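Local coordinates for bacteriocin immunity protein (Pseudomonas aeruginosa, PDB 6W0V) that probably protects its producing cell by binding and neutralising the DNase domain of the toxin pyocin S8, at residues B[14-17]-B[18-22]; B[29-32]-B[33-37]; B[62-65]-B[66-69]. The protein carries 1 engineered substitution. All blocks are in the same frame, centred on the assembly; numbering follows the deposited sequence.

Interaction 1. Residues B[14-17]-B[18-22]; sequences SLIS and ELFNR
I16 and F20 meet side by side on the inner face of helix 9-21. Their side chains point the same way. The methyl CG2 of I16 lies 3.8 Å from CE1 of F20. CG2 stands anti to the I16 backbone N (chi1 of CG1 -60°), which sets this branch beside its own carbonyl and next to the ring. The I16 carbonyl is at the ring edge, in the ring plane, with its O 3.3 Å from CD1 of F20. This is the tightly packed part. I16 and F20 both pack against P61 and V64 of helix 61-74, while L19 packs on V33, V34 and I37 of helix 27-41. L19 and F20 also touch T69 of the pyocin S8 chain.

The outer side is looser and polar. S14 and N21 are exposed there. N21 ND2 donates to S17 OG at 2.7 Å, with an N-H...O angle of 144°. The hydroxyl oxygen lies almost exactly in the N21 amide plane. S17 can meet it because OG is anti to the backbone N (chi1 179°). E18 reaches back along the helix. Its OE2 comes within 3.9 Å of CD2 of L15. Its OE1 forms a salt bridge with R22 NH1, modelled unusually short, so its exact length is doubtful. R22 NH2 has a second acidic partner, E29.

Toward the end of the helix the bonding pattern changes. L19 N gives I16 O a weak i to i+3 bond. S17 O accepts F20 N at 2.9 Å, and N21 N more weakly. E18 O takes both N21 N and R22 N, the latter at 2.7 Å. R22 then leaves helical geometry. Bonds from i to i+3 mixed with i to i+4 bonds are characteristic of the C-terminal end of an alpha helix.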
loop_
_atom_site.group_PDB
_atom_site.type_symbol
_atom_site.label_atom_id
_atom_site.label_comp_id
_atom_site.label_asym_id
_atom_site.label_seq_id
_atom_site.Cartn_x
_atom_site.Cartn_y
_atom_site.Cartn_z
ATOM N N SER B 14 -18.369 8.173 -0.955
ATOM C CA SER B 14 -18.153 7.554 -2.284
ATOM C C SER B 14 -16.651 7.384 -2.513
ATOM O O SER B 14 -16.257 6.274 -2.908
ATOM C CB SER B 14 -18.782 8.365 -3.367
ATOM O OG SER B 14 -18.736 7.676 -4.605
ATOM N N LEU B 15 -15.855 8.433 -2.257
ATOM C CA LEU B 15 -14.376 8.379 -2.411
ATOM C C LEU B 15 -13.843 7.229 -1.568
ATOM O O LEU B 15 -13.074 6.406 -2.083
ATOM C CB LEU B 15 -13.707 9.671 -1.943
ATOM C CG LEU B 15 -13.792 10.869 -2.878
ATOM C CD1 LEU B 15 -13.155 12.077 -2.213
ATOM C CD2 LEU B 15 -13.126 10.567 -4.214
ATOM N N ILE B 16 -14.219 7.201 -0.295
ATOM C CA ILE B 16 -13.699 6.182 0.645
ATOM C C ILE B 16 -14.111 4.816 0.113
ATOM O O ILE B 16 -13.284 3.906 0.125
ATOM C CB ILE B 16 -14.236 6.411 2.058
ATOM C CG1 ILE B 16 -13.823 7.779 2.599
ATOM C CG2 ILE B 16 -13.786 5.280 2.959
ATOM C CD1 ILE B 16 -14.610 8.207 3.814
ATOM N N SER B 17 -15.378 4.692 -0.274
ATOM C CA SER B 17 -15.960 3.421 -0.753
ATOM C C SER B 17 -15.121 2.905 -1.921
ATOM O O SER B 17 -14.849 1.711 -1.952
ATOM C CB SER B 17 -17.381 3.595 -1.150
ATOM O OG SER B 17 -17.908 2.364 -1.616
ATOM N N GLU B 18 -14.699 3.799 -2.812
ATOM C CA GLU B 18 -13.865 3.430 -3.981
ATOM C C GLU B 18 -12.676 2.599 -3.504
ATOM O O GLU B 18 -12.382 1.592 -4.129
ATOM C CB GLU B 18 -13.359 4.663 -4.719
ATOM C CG GLU B 18 -14.451 5.413 -5.441
ATOM C CD GLU B 18 -13.945 6.516 -6.345
ATOM O OE1 GLU B 18 -12.988 6.263 -7.086
ATOM O OE2 GLU B 18 -14.509 7.616 -6.305
ATOM N N LEU B 19 -12.016 3.015 -2.428
ATOM C CA LEU B 19 -10.793 2.321 -1.956
ATOM C C LEU B 19 -11.115 0.882 -1.559
ATOM O O LEU B 19 -10.246 0.028 -1.719
ATOM C CB LEU B 19 -10.163 3.102 -0.809
ATOM C CG LEU B 19 -9.730 4.516 -1.173
ATOM C CD1 LEU B 19 -9.120 5.211 0.023
ATOM C CD2 LEU B 19 -8.750 4.497 -2.341
ATOM N N PHE B 20 -12.309 0.610 -1.046
ATOM C CA PHE B 20 -12.692 -0.759 -0.628
ATOM C C PHE B 20 -13.205 -1.550 -1.824
ATOM O O PHE B 20 -13.019 -2.771 -1.830
ATOM C CB PHE B 20 -13.762 -0.709 0.454
ATOM C CG PHE B 20 -13.240 -0.193 1.764
ATOM C CD1 PHE B 20 -13.115 1.170 1.987
ATOM C CD2 PHE B 20 -12.865 -1.067 2.767
ATOM C CE1 PHE B 20 -12.620 1.643 3.187
ATOM C CE2 PHE B 20 -12.380 -0.588 3.971
ATOM C CZ PHE B 20 -12.267 0.763 4.181
ATOM N N ASN B 21 -13.848 -0.872 -2.778
ATOM C CA ASN B 21 -14.778 -1.527 -3.732
ATOM C C ASN B 21 -14.330 -1.375 -5.187
ATOM O O ASN B 21 -14.768 -2.205 -5.997
ATOM C CB ASN B 21 -16.192 -0.994 -3.519
ATOM C CG ASN B 21 -16.659 -1.274 -2.109
ATOM O OD1 ASN B 21 -16.522 -2.395 -1.627
ATOM N ND2 ASN B 21 -17.171 -0.262 -1.431
ATOM N N ARG B 22 -13.537 -0.352 -5.517
ATOM C CA ARG B 22 -13.177 -0.016 -6.920
ATOM C C ARG B 22 -11.816 -0.639 -7.221
ATOM O O ARG B 22 -10.963 -0.683 -6.319
ATOM C CB ARG B 22 -13.158 1.498 -7.161
ATOM C CG ARG B 22 -12.299 1.959 -8.332
ATOM C CD ARG B 22 -12.402 3.462 -8.534
ATOM N NE ARG B 22 -11.790 3.916 -9.777
ATOM C CZ ARG B 22 -11.581 5.191 -10.116
ATOM N NH1 ARG B 22 -11.909 6.181 -9.300
ATOM N NH2 ARG B 22 -11.027 5.471 -11.283
#

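Interaction 2. Residues B[29-32]-B[33-37]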
loop_
_atom_site.group_PDB
_atom_site.type_symbol
_atom_site.label_atom_id
_atom_site.label_comp_id
_atom_site.label_asym_id
_atom_site.label_seq_id
_atom_site.Cartn_x
_atom_site.Cartn_y
_atom_site.Cartn_z
ATOM N N GLU B 29 -3.789 6.586 -9.824
ATOM C CA GLU B 29 -5.248 6.807 -9.853
ATOM C C GLU B 29 -5.773 6.613 -8.438
ATOM O O GLU B 29 -6.593 7.424 -7.976
ATOM C CB GLU B 29 -5.930 5.829 -10.787
ATOM C CG GLU B 29 -7.379 6.147 -10.977
ATOM C CD GLU B 29 -7.991 5.165 -11.938
ATOM O OE1 GLU B 29 -7.861 3.945 -11.694
ATOM O OE2 GLU B 29 -8.544 5.626 -12.938
ATOM N N ARG B 30 -5.320 5.567 -7.768
ATOM C CA ARG B 30 -5.790 5.299 -6.397
ATOM C C ARG B 30 -5.313 6.423 -5.495
ATOM O O ARG B 30 -6.074 6.861 -4.636
ATOM C CB ARG B 30 -5.286 3.972 -5.862
ATOM C CG ARG B 30 -5.764 3.731 -4.444
ATOM C CD ARG B 30 -5.281 2.447 -3.856
ATOM N NE ARG B 30 -3.839 2.417 -3.852
ATOM C CZ ARG B 30 -3.115 1.460 -3.325
ATOM N NH1 ARG B 30 -1.799 1.531 -3.418
ATOM N NH2 ARG B 30 -3.693 0.441 -2.719
ATOM N N ASP B 31 -4.097 6.897 -5.676
ATOM C CA ASP B 31 -3.526 7.941 -4.799
ATOM C C ASP B 31 -4.404 9.180 -4.851
ATOM O O ASP B 31 -4.543 9.839 -3.818
ATOM C CB ASP B 31 -2.119 8.322 -5.232
ATOM C CG ASP B 31 -1.063 7.425 -4.641
ATOM O OD1 ASP B 31 -1.431 6.550 -3.841
ATOM O OD2 ASP B 31 0.113 7.626 -4.989
ATOM N N VAL B 32 -4.948 9.496 -6.018
ATOM C CA VAL B 32 -5.795 10.709 -6.157
ATOM C C VAL B 32 -6.917 10.563 -5.140
ATOM O O VAL B 32 -7.182 11.530 -4.438
ATOM C CB VAL B 32 -6.338 10.875 -7.584
ATOM C CG1 VAL B 32 -7.425 11.937 -7.638
ATOM C CG2 VAL B 32 -5.224 11.198 -8.559
ATOM N N VAL B 33 -7.522 9.383 -5.071
ATOM C CA VAL B 33 -8.681 9.154 -4.166
ATOM C C VAL B 33 -8.156 9.175 -2.738
ATOM O O VAL B 33 -8.705 9.886 -1.891
ATOM C CB VAL B 33 -9.388 7.840 -4.515
ATOM C CG1 VAL B 33 -10.442 7.482 -3.483
ATOM C CG2 VAL B 33 -9.993 7.912 -5.902
ATOM N N VAL B 34 -7.120 8.415 -2.457
ATOM C CA VAL B 34 -6.589 8.321 -1.077
ATOM C C VAL B 34 -6.309 9.728 -0.578
ATOM O O VAL B 34 -6.734 10.071 0.516
ATOM C CB VAL B 34 -5.323 7.460 -1.010
ATOM C CG1 VAL B 34 -4.616 7.637 0.326
ATOM C CG2 VAL B 34 -5.646 6.003 -1.279
ATOM N N TYR B 35 -5.604 10.524 -1.360
ATOM C CA TYR B 35 -5.162 11.853 -0.895
ATOM C C TYR B 35 -6.319 12.834 -0.913
ATOM O O TYR B 35 -6.288 13.733 -0.080
ATOM C CB TYR B 35 -3.918 12.299 -1.645
ATOM C CG TYR B 35 -2.778 11.590 -0.985
ATOM C CD1 TYR B 35 -2.314 12.030 0.243
ATOM C CD2 TYR B 35 -2.344 10.370 -1.450
ATOM C CE1 TYR B 35 -1.331 11.335 0.926
ATOM C CE2 TYR B 35 -1.351 9.668 -0.791
ATOM C CZ TYR B 35 -0.840 10.154 0.399
ATOM O OH TYR B 35 0.130 9.475 1.078
ATOM N N ALA B 36 -7.295 12.654 -1.792
ATOM C CA ALA B 36 -8.502 13.500 -1.755
ATOM C C ALA B 36 -9.086 13.311 -0.360
ATOM O O ALA B 36 -9.445 14.303 0.299
ATOM C CB ALA B 36 -9.480 13.139 -2.838
ATOM N N ILE B 37 -9.116 12.066 0.096
ATOM C CA ILE B 37 -9.715 11.727 1.412
ATOM C C ILE B 37 -8.809 12.266 2.509
ATOM O O ILE B 37 -9.279 12.989 3.384
ATOM C CB ILE B 37 -9.910 10.218 1.564
ATOM C CG1 ILE B 37 -10.923 9.712 0.544
ATOM C CG2 ILE B 37 -10.294 9.879 2.997
ATOM C CD1 ILE B 37 -10.861 8.253 0.326
#
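The backbone N of V34 gives R30 O a nearly straight hydrogen bond, 2.9 Å long with an N-H...O angle of 173°. Y35 N donates to D31 O at 2.8 Å, and A36 N to V32 O at 2.9 Å. The A36 bond is more bent, at 146°. These i to i+4 bonds hold a regular stretch of alpha helix 27-41 in the all-helical immunity protein fold.

The charged side chains of this stretch look outward to other partners. D31 OD1 forms a salt bridge with K93 of the pyocin S8 chain. R30 NH1 donates to the carbonyl O of S79 of that chain. D31, V34 and Y35 also pack on F81 of pyocin S8, so this face of the helix belongs to the toxin interface. This is consistent with the related colicin DNase immunity proteins, whose second helix also contacts the toxin. E29 turns the other way. Its OE1 accepts from the backbone N of S25.

Apolar contacts along the helix are modest. R30 and V34 run side by side and point the same way, with CG of R30 3.9 Å from CG2 of V34. R30 CG is anti to the backbone N (chi1 179°), and the chain bends only at chi3. V33 is buried. It brings CB to 3.5 Å from R30 O and packs on E18 of helix 9-21 and on F24. On the outer side the CB methyl of A36 sits 3.2 Å from V32 O.

The nearest part of D31 to the Y35 ring is its backbone carbonyl. The O of D31 lies at the edge of the ring and in its plane, 3.3 Å from CD2 of Y35.

Interaction 3. Residues B[62-65]-B[66-69]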
loop_
_atom_site.group_PDB
_atom_site.type_symbol
_atom_site.label_atom_id
_atom_site.label_comp_id
_atom_site.label_asym_id
_atom_site.label_seq_id
_atom_site.Cartn_x
_atom_site.Cartn_y
_atom_site.Cartn_z
ATOM N N GLU B 62 -17.582 3.033 5.930
ATOM C CA GLU B 62 -18.335 3.642 7.051
ATOM C C GLU B 62 -17.389 3.920 8.221
ATOM O O GLU B 62 -17.490 4.998 8.794
ATOM C CB GLU B 62 -19.487 2.747 7.488
ATOM C CG GLU B 62 -20.535 2.609 6.413
ATOM C CD GLU B 62 -20.281 1.508 5.406
ATOM O OE1 GLU B 62 -21.109 1.364 4.494
ATOM O OE2 GLU B 62 -19.258 0.799 5.544
ATOM N N GLY B 63 -16.498 2.976 8.550
ATOM C CA GLY B 63 -15.534 3.143 9.651
ATOM C C GLY B 63 -14.610 4.293 9.344
ATOM O O GLY B 63 -14.353 5.130 10.182
ATOM N N VAL B 64 -14.105 4.331 8.124
ATOM C CA VAL B 64 -13.191 5.433 7.733
ATOM C C VAL B 64 -13.948 6.746 7.885
ATOM O O VAL B 64 -13.406 7.679 8.457
ATOM C CB VAL B 64 -12.694 5.276 6.295
ATOM C CG1 VAL B 64 -11.919 6.510 5.866
ATOM C CG2 VAL B 64 -11.875 4.006 6.116
ATOM N N LEU B 65 -15.160 6.800 7.340
ATOM C CA LEU B 65 -15.961 8.039 7.366
ATOM C C LEU B 65 -16.179 8.422 8.824
ATOM O O LEU B 65 -15.963 9.585 9.153
ATOM C CB LEU B 65 -17.282 7.809 6.646
ATOM C CG LEU B 65 -18.183 9.035 6.598
ATOM C CD1 LEU B 65 -17.619 10.094 5.663
ATOM C CD2 LEU B 65 -19.587 8.628 6.186
ATOM N N LYS B 66 -16.554 7.454 9.658
ATOM C CA LYS B 66 -16.748 7.706 11.103
ATOM C C LYS B 66 -15.456 8.251 11.707
ATOM O O LYS B 66 -15.482 9.238 12.419
ATOM C CB LYS B 66 -17.126 6.424 11.836
ATOM C CG LYS B 66 -17.451 6.658 13.301
ATOM C CD LYS B 66 -17.592 5.411 14.119
ATOM C CE LYS B 66 -16.275 4.928 14.680
ATOM N NZ LYS B 66 -16.467 3.901 15.729
ATOM N N ARG B 67 -14.329 7.603 11.448
ATOM C CA ARG B 67 -13.066 8.027 12.093
ATOM C C ARG B 67 -12.761 9.464 11.675
ATOM O O ARG B 67 -12.307 10.255 12.521
ATOM C CB ARG B 67 -11.961 7.037 11.745
ATOM C CG ARG B 67 -12.166 5.699 12.432
ATOM C CD ARG B 67 -10.942 4.837 12.284
ATOM N NE ARG B 67 -10.740 4.312 10.951
ATOM C CZ ARG B 67 -11.386 3.275 10.431
ATOM N NH1 ARG B 67 -12.343 2.666 11.106
ATOM N NH2 ARG B 67 -11.070 2.826 9.231
ATOM N N ILE B 68 -13.046 9.807 10.425
ATOM C CA ILE B 68 -12.768 11.171 9.905
ATOM C C ILE B 68 -13.734 12.139 10.560
ATOM O O ILE B 68 -13.296 13.159 11.068
ATOM C CB ILE B 68 -12.884 11.198 8.380
ATOM C CG1 ILE B 68 -11.719 10.413 7.785
ATOM C CG2 ILE B 68 -12.942 12.623 7.873
ATOM C CD1 ILE B 68 -11.804 10.211 6.307
ATOM N N LYS B 69 -15.007 11.789 10.544
ATOM C CA LYS B 69 -16.036 12.695 11.079
ATOM C C LYS B 69 -15.823 12.877 12.572
ATOM O O LYS B 69 -15.935 14.002 13.042
ATOM C CB LYS B 69 -17.400 12.096 10.800
ATOM C CG LYS B 69 -17.833 12.237 9.361
ATOM C CD LYS B 69 -19.065 11.455 9.074
ATOM C CE LYS B 69 -20.240 11.876 9.925
ATOM N NZ LYS B 69 -21.388 11.025 9.574
#
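The guanidinium of R67 lies over the backbone where G63 joins V64. G63 O and V64 N approach the same face, each displaced toward the rim of the group. The NH1 atom of R67 is 3.3 Å from G63 C. G63 has no side chain here, and this lets the flat group come down close to the main chain. G63 O is not hydrogen-bonded to NH1, because the angle is poor. R67 NH2 donates to the carbonyl O of I49, and NH1 to that of E58. NE has a long, weak ion pair with E57. Two carbonyl bonds therefore hold the buried group and help to fix its rotation. The R67 chain bends at chi3 (-72°), and chi4 (-79°) turns the guanidinium over the backbone. V64 crosses it at a slant, with CG2 3.4 Å from NH2 of R67.

The backbone below is regular alpha helix. R67 N donates to G63 O, and K66 N to E62 O, both at 2.8 Å. I68 N and K69 N bond in the same i to i+4 way to V64 O and L65 O.

The other side chains pair one turn apart. V64 and I68 stand side by side, pointing the same way, with CG1 of V64 3.7 Å from CD1 of I68. L65 meets the aliphatic part of K69, its CG lying 3.6 Å from K69 CD. The ammonium of K69 goes on to a salt bridge with E9. K66 ends away from this contact and is exposed.

Helix 61-74 thus lies against two others in a small helical bundle. L65 packs on E9 of helix 9-21. I68 fits between that helix, at F12, and helix 27-41, at I37 and A41.

In the fold
The three contacts lie on three helices that pack together. Interaction 1 has its centre about 10 Å from that of interaction 2 and about 13 Å from that of interaction 3, and it touches both. I16 CA lies 3.5 Å from I37 CD1, and I16 CD1 lies 3.8 Å from L65 CA. Interactions 2 and 3 have centres about 16 Å apart, on opposite sides of the chain's centre, yet I37 CG2 comes within 3.7 Å of I68 CD1. Among the three, interaction 2 makes polar bonds to pyocin S8, while interaction 1 adds packing. No other chain touches interaction 3, most of whose residues are buried within the immunity protein.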